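Long-range contacts in DyP-type peroxidase (PDB 6FSK), which is a fungal heme peroxidase of the dye-decolorizing type that probably uses hydrogen peroxide to oxidise dyes, and probably manganese(II) at a non-canonical site: residues A[249-254]-A[371-376]; A[92-97]-A[227-232]; A[406-411]-A[421-426]. The protein carries 1 engineered substitution. All coordinates share one frame; numbering follows the deposited sequence.

Contact 1 (A[249-254]-A[371-376]); sequences VPEFDD and DKKTHH
Glu251 and Thr374 carry the polar heart of this contact, where the first turn of helix 249-258 meets the loop after helix 366-371. The Glu251 chain leaves CB with CG beside its own backbone N, then bends at chi2 (85°), which swings the carboxylate over to the loop. Glu251 CG passes Lys372 O at 4.2 Å. At the tip, Glu251 OE1 accepts from Thr374 OG1 at 2.6 Å. Glu251 OE2 accepts from Thr374 N at 2.9 Å, almost straight at 173°. Both oxygens are met on their syn sides, with Thr374 N tilted 31° out of the carboxylate plane. A lysine in place of Glu251 would probably leave Thr374 N and OG1 without their acceptors and the loop freer to shift. Pro250 packs against the loop backbone, its CB 3.5 Å from Lys373 N. One water links Val249 N to Thr374 OG1. Lys372, which closes the Schellman motif of helix 366-371, runs its CD across Asp254 CG at 3.9 Å. Lys372 NZ stays 4.6 Å from Asp254 OD1, and a water spans them. This OD1 also bonds a buffer molecule. Direct bonds thus converge on one carboxylate, while Asp254 and Lys372 are joined through water.

Contact 2 (A[92-97]-A[227-232]); sequences DLSDNA and AAARPD
Leu93 and Arg230 mark the closest approach of the two backbones, with CA atoms 5.5 Å apart. Both segments are irregular here, and no direct backbone hydrogen bond joins them. A water bridges Asp92 O and Ala229 O instead. Ser94 has positive phi, and an Asx turn steadies the bend: Asp92 OD1 accepts from Ser94 N at 2.9 Å. Arg230 runs extended from CG to NE, and Arg230 NE donates to Leu93 O at 2.8 Å and 148°. The donor stands above the carbonyl plane. Arg230 NH2 adds two weak bonds, to Leu93 O at 3.3 Å and to Ser94 O at 3.4 Å. At the far end, NH1 pairs with Asp224 and bonds Ser387 O, so the guanidinium has partners both in segment 92-97 and beyond. Leu93 CD2 meets Pro231 CG at 3.8 Å, the two side chains crossing at about a right angle. Asp95 caps the following helix through Phe98 N and also accepts from Asp390 N. The arrangement is an arginine fastened to the carbonyls of a turn that leads into a helix N-cap. It joins the N-terminal and C-terminal family regions of the DyP fold, which is built from ferredoxin-like units.

Contact 3 (A[406-411]-A[421-426]); sequences FPVNAV and DGVVPG
Pro425 meets Phe406, Pro407 and Val408 in the tight part of this contact. Its ring is turned toward the start of helix 408-412. Pro425 CB lies 3.5 Å from Phe406 O, and Pro425 CG lies 3.8 Å from Pro407 CD. Pro425 CG is also 3.8 Å from Val408 CG2, so one ring carbon touches two side chains. The peptide before Pro407 is cis, and Pro407 stands at the N-cap of the helix. Pro407 CB sits over the centre of the Phe406 ring, and Trp400 stacks with that ring. Phe406 O also accepts from Lys332 NZ, which bonds Gly426 O as well. One lysine therefore holds both segments.

Val408 belongs to the tight part too. CG1 is anti to the backbone N (chi1 170°), and both branches meet the other segment. Val408 CG2 lies 3.7 Å from Val423 O, and Val408 CG1 lies 3.8 Å from the same Val423 O. The packing thins at Val423, where the apolar touch is Val408 CG2 to Val423 CG1 at 3.9 Å. Beyond it the segments part. The CB of Val424 points away from segment 406-411, and Asp421 and Gly422 are exposed to solvent. No hydrogen bond passes directly between the two segments, so the contact relies on close packing and on Lys332. Any side chain on Gly426 would collide with Pro425 O at these backbone angles.

The arrangement is a short helix with a cis-proline start, against which the returning loop is laid. Lys332 belongs to helix 329-333, the helix that also carries His329, the axial ligand of the heme iron. The Phe406 side chain lies about 11 Å from the heme. The contact thus lies in the surroundings of the heme pocket, linked through Lys332 to the helix of the axial histidine.

How the contacts relate
Along the chain contact 2 closes first, contact 1 follows and contact 3 comes last. None touches another. The centres of contacts 1 and 2 are 43 Å apart, on opposite sides of the chain's centre. Between centres, contact 3 is 31 Å from contact 1 and 33 Å from contact 2. Contacts 1 and 2 flank strand 238-247 of the large antiparallel sheet. Segment 227-232 precedes this strand, and helix 249-258 follows it. Segment 371-376 leads into its neighbour, strand 379-386. Contact 3 joins parts of the chain between that strand and strand 441-443. The three contacts lie in separate outer regions of a single-chain heme enzyme, each 22 to 25 Å from the chain's centre.

Contact 1 (A[249-254]-A[371-376])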
loop_
_atom_site.group_PDB
_atom_site.type_symbol
_atom_site.label_atom_id
_atom_site.label_comp_id
_atom_site.label_asym_id
_atom_site.label_seq_id
_atom_site.Cartn_x
_atom_site.Cartn_y
_atom_site.Cartn_z
ATOM N N VAL A 249 17.837 -0.333 -4.377
ATOM C CA VAL A 249 17.771 -1.149 -5.566
ATOM C C VAL A 249 19.050 -1.880 -5.885
ATOM O O VAL A 249 19.025 -3.089 -6.073
ATOM C CB VAL A 249 17.098 -0.434 -6.748
ATOM C CG1 VAL A 249 16.948 -1.340 -7.937
ATOM C CG2 VAL A 249 15.747 0.045 -6.283
ATOM N N PRO A 250 20.139 -1.147 -6.033
ATOM C CA PRO A 250 21.428 -1.833 -6.269
ATOM C C PRO A 250 21.757 -2.872 -5.195
ATOM O O PRO A 250 22.292 -3.961 -5.487
ATOM C CB PRO A 250 22.484 -0.693 -6.273
ATOM C CG PRO A 250 21.653 0.538 -6.638
ATOM C CD PRO A 250 20.266 0.306 -6.004
ATOM N N GLU A 251 21.416 -2.569 -3.956
ATOM C CA GLU A 251 21.634 -3.443 -2.816
ATOM C C GLU A 251 20.828 -4.702 -2.953
ATOM O O GLU A 251 21.319 -5.817 -2.738
ATOM C CB GLU A 251 21.343 -2.718 -1.484
ATOM C CG GLU A 251 22.297 -1.606 -1.142
ATOM C CD GLU A 251 21.994 -0.242 -1.746
ATOM O OE1 GLU A 251 21.137 -0.099 -2.643
ATOM O OE2 GLU A 251 22.729 0.709 -1.334
ATOM N N PHE A 252 19.590 -4.588 -3.323
ATOM C CA PHE A 252 18.746 -5.760 -3.566
ATOM C C PHE A 252 19.287 -6.581 -4.723
ATOM O O PHE A 252 19.390 -7.865 -4.620
ATOM C CB PHE A 252 17.303 -5.300 -3.766
ATOM C CG PHE A 252 16.310 -6.393 -4.065
ATOM C CD1 PHE A 252 15.845 -7.185 -3.040
ATOM C CD2 PHE A 252 15.904 -6.613 -5.376
ATOM C CE1 PHE A 252 14.911 -8.199 -3.344
ATOM C CE2 PHE A 252 14.979 -7.562 -5.644
ATOM C CZ PHE A 252 14.481 -8.291 -4.626
ATOM N N ASP A 253 19.656 -5.933 -5.799
ATOM C CA ASP A 253 20.212 -6.634 -6.961
ATOM C C ASP A 253 21.516 -7.382 -6.561
ATOM O O ASP A 253 21.682 -8.532 -6.949
ATOM C CB ASP A 253 20.513 -5.704 -8.097
ATOM C CG ASP A 253 19.276 -5.145 -8.806
ATOM O OD1 ASP A 253 18.175 -5.626 -8.694
ATOM O OD2 ASP A 253 19.536 -4.128 -9.507
ATOM N N ASP A 254 22.358 -6.760 -5.805
ATOM C CA ASP A 254 23.624 -7.391 -5.246
ATOM C C ASP A 254 23.316 -8.628 -4.372
ATOM O O ASP A 254 23.889 -9.749 -4.567
ATOM C CB ASP A 254 24.409 -6.301 -4.549
ATOM C CG ASP A 254 25.701 -6.736 -3.946
ATOM O OD1 ASP A 254 26.240 -7.830 -4.288
ATOM O OD2 ASP A 254 26.248 -5.981 -3.125
ATOM N N ASP A 371 28.805 0.534 -8.545
ATOM C CA ASP A 371 29.112 0.554 -7.169
ATOM C C ASP A 371 28.311 -0.483 -6.348
ATOM O O ASP A 371 28.689 -0.753 -5.236
ATOM C CB ASP A 371 28.810 1.943 -6.575
ATOM C CG ASP A 371 29.821 3.036 -6.976
ATOM O OD1 ASP A 371 30.825 2.716 -7.603
ATOM O OD2 ASP A 371 29.532 4.211 -6.671
ATOM N N LYS A 372 27.203 -0.946 -6.908
ATOM C CA LYS A 372 26.204 -1.755 -6.190
ATOM C C LYS A 372 25.709 -1.037 -4.973
ATOM O O LYS A 372 25.364 -1.636 -3.952
ATOM C CB LYS A 372 26.719 -3.205 -5.909
ATOM C CG LYS A 372 27.335 -3.844 -7.147
ATOM C CD LYS A 372 27.747 -5.298 -6.930
ATOM C CE LYS A 372 28.181 -6.001 -8.261
ATOM N NZ LYS A 372 28.981 -7.191 -7.931
ATOM N N LYS A 373 25.574 0.287 -5.042
ATOM C CA LYS A 373 25.114 1.054 -3.913
ATOM C C LYS A 373 24.189 2.173 -4.401
ATOM O O LYS A 373 24.404 2.762 -5.420
ATOM C CB LYS A 373 26.242 1.721 -3.162
ATOM C CG LYS A 373 27.206 0.727 -2.500
ATOM C CD LYS A 373 26.572 -0.104 -1.365
ATOM C CE LYS A 373 27.489 -1.233 -0.885
ATOM N NZ LYS A 373 28.836 -0.668 -0.579
ATOM N N THR A 374 23.208 2.473 -3.572
ATOM C CA THR A 374 22.292 3.577 -3.793
ATOM C C THR A 374 22.981 4.930 -3.544
ATOM O O THR A 374 23.595 5.142 -2.470
ATOM C CB THR A 374 21.119 3.475 -2.835
ATOM O OG1 THR A 374 20.314 2.337 -3.209
ATOM C CG2 THR A 374 20.230 4.691 -2.913
ATOM N N HIS A 375 22.815 5.797 -4.522
ATOM C CA HIS A 375 23.236 7.210 -4.419
ATOM C C HIS A 375 22.112 8.200 -4.537
ATOM O O HIS A 375 22.339 9.346 -4.157
ATOM C CB HIS A 375 24.325 7.545 -5.436
ATOM C CG HIS A 375 25.535 6.694 -5.219
ATOM N ND1 HIS A 375 26.206 6.066 -6.240
ATOM C CD2 HIS A 375 26.142 6.315 -4.064
ATOM C CE1 HIS A 375 27.183 5.330 -5.727
ATOM N NE2 HIS A 375 27.170 5.466 -4.419
ATOM N N HIS A 376 20.930 7.792 -5.007
ATOM C CA HIS A 376 19.804 8.650 -5.206
ATOM C C HIS A 376 18.589 8.029 -4.532
ATOM O O HIS A 376 18.451 6.812 -4.546
ATOM C CB HIS A 376 19.512 8.823 -6.684
ATOM C CG HIS A 376 20.621 9.449 -7.421
ATOM N ND1 HIS A 376 20.991 10.770 -7.229
ATOM C CD2 HIS A 376 21.499 8.924 -8.305
ATOM C CE1 HIS A 376 22.010 11.039 -8.014
ATOM N NE2 HIS A 376 22.345 9.949 -8.674
HETATM O O HOH W 1 18.012 2.560 -4.692
HETATM O O HOH W 2 27.036 -8.828 -6.662
HETATM O O HOH W 3 25.323 -3.729 -2.272
#

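Contact 2 (A[92-97]-A[227-232])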
loop_
_atom_site.group_PDB
_atom_site.type_symbol
_atom_site.label_atom_id
_atom_site.label_comp_id
_atom_site.label_asym_id
_atom_site.label_seq_id
_atom_site.Cartn_x
_atom_site.Cartn_y
_atom_site.Cartn_z
ATOM N N ASP A 92 -14.782 9.477 18.391
ATOM C CA ASP A 92 -13.848 8.346 18.306
ATOM C C ASP A 92 -14.183 7.559 17.031
ATOM O O ASP A 92 -15.325 7.220 16.780
ATOM C CB ASP A 92 -13.954 7.543 19.626
ATOM C CG ASP A 92 -12.992 6.410 19.742
ATOM O OD1 ASP A 92 -12.378 6.044 18.758
ATOM O OD2 ASP A 92 -12.814 5.863 20.869
ATOM N N LEU A 93 -13.168 7.307 16.183
ATOM C CA LEU A 93 -13.413 6.504 14.956
ATOM C C LEU A 93 -13.118 5.025 15.119
ATOM O O LEU A 93 -13.144 4.265 14.110
ATOM C CB LEU A 93 -12.654 7.127 13.781
ATOM C CG LEU A 93 -12.960 8.524 13.264
ATOM C CD1 LEU A 93 -12.185 8.904 12.039
ATOM C CD2 LEU A 93 -14.493 8.687 13.059
ATOM N N SER A 94 -12.813 4.563 16.335
ATOM C CA SER A 94 -12.613 3.135 16.646
ATOM C C SER A 94 -11.470 2.516 15.814
ATOM O O SER A 94 -11.627 1.477 15.211
ATOM C CB SER A 94 -13.966 2.436 16.370
ATOM O OG SER A 94 -13.973 1.260 17.127
ATOM N N ASP A 95 -10.348 3.242 15.736
ATOM C CA ASP A 95 -9.129 2.645 15.167
ATOM C C ASP A 95 -7.946 3.125 15.995
ATOM O O ASP A 95 -7.605 4.342 16.033
ATOM C CB ASP A 95 -8.989 3.034 13.743
ATOM C CG ASP A 95 -7.874 2.314 13.083
ATOM O OD1 ASP A 95 -6.687 2.708 13.134
ATOM O OD2 ASP A 95 -8.184 1.241 12.515
ATOM N N ASN A 96 -7.375 2.203 16.713
ATOM C CA ASN A 96 -6.318 2.500 17.661
ATOM C C ASN A 96 -5.080 3.057 16.938
ATOM O O ASN A 96 -4.472 3.999 17.400
ATOM C CB ASN A 96 -5.906 1.252 18.387
ATOM C CG ASN A 96 -6.982 0.672 19.237
ATOM O OD1 ASN A 96 -7.171 -0.582 19.269
ATOM N ND2 ASN A 96 -7.716 1.536 19.897
ATOM N N ALA A 97 -4.706 2.469 15.817
ATOM C CA ALA A 97 -3.525 2.937 15.052
ATOM C C ALA A 97 -3.704 4.354 14.594
ATOM O O ALA A 97 -2.841 5.208 14.767
ATOM C CB ALA A 97 -3.288 1.992 13.879
ATOM N N ALA A 227 -19.419 -0.460 12.786
ATOM C CA ALA A 227 -20.333 0.563 12.329
ATOM C C ALA A 227 -21.074 1.237 13.479
ATOM O O ALA A 227 -21.164 2.461 13.461
ATOM C CB ALA A 227 -21.301 -0.012 11.301
ATOM N N ALA A 228 -21.587 0.472 14.464
ATOM C CA ALA A 228 -22.404 1.083 15.550
ATOM C C ALA A 228 -21.619 2.018 16.434
ATOM O O ALA A 228 -22.182 2.984 16.979
ATOM C CB ALA A 228 -23.047 0.005 16.388
ATOM N N ALA A 229 -20.315 1.770 16.571
ATOM C CA ALA A 229 -19.448 2.578 17.357
ATOM C C ALA A 229 -19.032 3.867 16.658
ATOM O O ALA A 229 -18.509 4.772 17.330
ATOM C CB ALA A 229 -18.208 1.796 17.773
ATOM N N ARG A 230 -19.247 3.996 15.351
ATOM C CA ARG A 230 -18.701 5.086 14.630
ATOM C C ARG A 230 -19.777 6.178 14.386
ATOM O O ARG A 230 -20.973 5.854 14.255
ATOM C CB ARG A 230 -18.175 4.521 13.283
ATOM C CG ARG A 230 -16.843 3.790 13.522
ATOM C CD ARG A 230 -16.309 3.175 12.252
ATOM N NE ARG A 230 -14.933 2.759 12.495
ATOM C CZ ARG A 230 -14.186 1.942 11.722
ATOM N NH1 ARG A 230 -14.703 1.408 10.615
ATOM N NH2 ARG A 230 -12.915 1.716 12.085
ATOM N N PRO A 231 -19.374 7.435 14.258
ATOM C CA PRO A 231 -20.336 8.504 14.027
ATOM C C PRO A 231 -20.881 8.523 12.686
ATOM O O PRO A 231 -20.247 8.032 11.742
ATOM C CB PRO A 231 -19.496 9.762 14.331
ATOM C CG PRO A 231 -18.126 9.364 13.798
ATOM C CD PRO A 231 -17.984 7.971 14.283
ATOM N N ASP A 232 -22.118 9.016 12.533
ATOM C CA ASP A 232 -22.745 9.031 11.233
ATOM C C ASP A 232 -21.889 9.720 10.150
ATOM O O ASP A 232 -21.899 9.334 8.986
ATOM C CB ASP A 232 -24.121 9.732 11.319
ATOM C CG ASP A 232 -25.201 8.806 11.888
ATOM O OD1 ASP A 232 -24.956 7.583 12.007
ATOM O OD2 ASP A 232 -26.291 9.321 12.205
HETATM O O HOH W 4 -17.772 7.540 17.790
#

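Contact 3 (A[406-411]-A[421-426])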
loop_
_atom_site.group_PDB
_atom_site.type_symbol
_atom_site.label_atom_id
_atom_site.label_comp_id
_atom_site.label_asym_id
_atom_site.label_seq_id
_atom_site.Cartn_x
_atom_site.Cartn_y
_atom_site.Cartn_z
ATOM N N PHE A 406 4.985 -16.765 11.215
ATOM C CA PHE A 406 3.756 -16.724 10.417
ATOM C C PHE A 406 3.997 -17.241 8.984
ATOM O O PHE A 406 4.980 -16.780 8.378
ATOM C CB PHE A 406 3.173 -15.291 10.370
ATOM C CG PHE A 406 1.920 -15.208 9.565
ATOM C CD1 PHE A 406 0.737 -15.660 10.113
ATOM C CD2 PHE A 406 1.909 -14.875 8.235
ATOM C CE1 PHE A 406 -0.475 -15.672 9.411
ATOM C CE2 PHE A 406 0.757 -14.925 7.472
ATOM C CZ PHE A 406 -0.456 -15.315 8.058
ATOM N N PRO A 407 3.199 -18.156 8.419
ATOM C CA PRO A 407 1.874 -18.544 8.851
ATOM C C PRO A 407 1.830 -19.910 9.567
ATOM O O PRO A 407 0.749 -20.411 9.852
ATOM C CB PRO A 407 1.147 -18.732 7.530
ATOM C CG PRO A 407 2.180 -19.207 6.633
ATOM C CD PRO A 407 3.425 -18.430 7.004
ATOM N N VAL A 408 2.970 -20.440 9.928
ATOM C CA VAL A 408 3.008 -21.728 10.621
ATOM C C VAL A 408 2.307 -21.630 11.976
ATOM O O VAL A 408 1.538 -22.524 12.398
ATOM C CB VAL A 408 4.483 -22.276 10.730
ATOM C CG1 VAL A 408 4.497 -23.482 11.681
ATOM C CG2 VAL A 408 4.988 -22.655 9.340
ATOM N N ASN A 409 2.601 -20.572 12.722
ATOM C CA ASN A 409 2.075 -20.349 14.058
ATOM C C ASN A 409 0.518 -20.340 13.999
ATOM O O ASN A 409 -0.188 -21.032 14.746
ATOM C CB ASN A 409 2.659 -19.090 14.697
ATOM C CG ASN A 409 2.484 -17.773 13.910
ATOM O OD1 ASN A 409 1.960 -17.729 12.803
ATOM N ND2 ASN A 409 3.028 -16.660 14.489
ATOM N N ALA A 410 -0.017 -19.694 12.976
ATOM C CA ALA A 410 -1.463 -19.543 12.863
ATOM C C ALA A 410 -2.117 -20.852 12.618
ATOM O O ALA A 410 -3.156 -21.146 13.290
ATOM C CB ALA A 410 -1.825 -18.604 11.747
ATOM N N VAL A 411 -1.582 -21.667 11.707
ATOM C CA VAL A 411 -2.271 -22.924 11.408
ATOM C C VAL A 411 -2.026 -24.018 12.457
ATOM O O VAL A 411 -2.909 -24.841 12.714
ATOM C CB VAL A 411 -2.046 -23.507 10.031
ATOM C CG1 VAL A 411 -2.627 -22.602 9.012
ATOM C CG2 VAL A 411 -0.556 -23.786 9.755
ATOM N N ASP A 421 6.626 -29.276 11.376
ATOM C CA ASP A 421 7.511 -29.254 12.537
ATOM C C ASP A 421 8.862 -28.615 12.178
ATOM O O ASP A 421 9.462 -28.959 11.205
ATOM C CB ASP A 421 7.810 -30.700 13.015
ATOM C CG ASP A 421 6.624 -31.382 13.615
ATOM O OD1 ASP A 421 5.664 -30.737 14.079
ATOM O OD2 ASP A 421 6.660 -32.660 13.641
ATOM N N GLY A 422 9.282 -27.682 13.008
ATOM C CA GLY A 422 10.523 -26.989 12.828
ATOM C C GLY A 422 10.511 -25.917 11.733
ATOM O O GLY A 422 11.558 -25.271 11.486
ATOM N N VAL A 423 9.387 -25.763 11.021
ATOM C CA VAL A 423 9.429 -24.804 9.882
ATOM C C VAL A 423 9.203 -23.379 10.440
ATOM O O VAL A 423 8.195 -23.101 11.155
ATOM C CB VAL A 423 8.315 -25.121 8.856
ATOM C CG1 VAL A 423 8.269 -24.054 7.778
ATOM C CG2 VAL A 423 8.512 -26.464 8.268
ATOM N N VAL A 424 10.113 -22.489 10.089
ATOM C CA VAL A 424 10.168 -21.120 10.524
ATOM C C VAL A 424 10.279 -20.283 9.213
ATOM O O VAL A 424 11.345 -20.153 8.661
ATOM C CB VAL A 424 11.367 -20.790 11.487
ATOM C CG1 VAL A 424 11.252 -19.329 11.919
ATOM C CG2 VAL A 424 11.297 -21.714 12.718
ATOM N N PRO A 425 9.117 -19.796 8.704
ATOM C CA PRO A 425 9.172 -19.126 7.418
ATOM C C PRO A 425 10.164 -17.977 7.344
ATOM O O PRO A 425 10.802 -17.784 6.328
ATOM C CB PRO A 425 7.745 -18.581 7.251
ATOM C CG PRO A 425 6.941 -19.730 7.874
ATOM C CD PRO A 425 7.710 -19.980 9.140
ATOM N N GLY A 426 10.281 -17.230 8.419
ATOM C CA GLY A 426 11.061 -16.024 8.463
ATOM C C GLY A 426 10.310 -14.791 8.044
ATOM O O GLY A 426 9.065 -14.758 8.043
#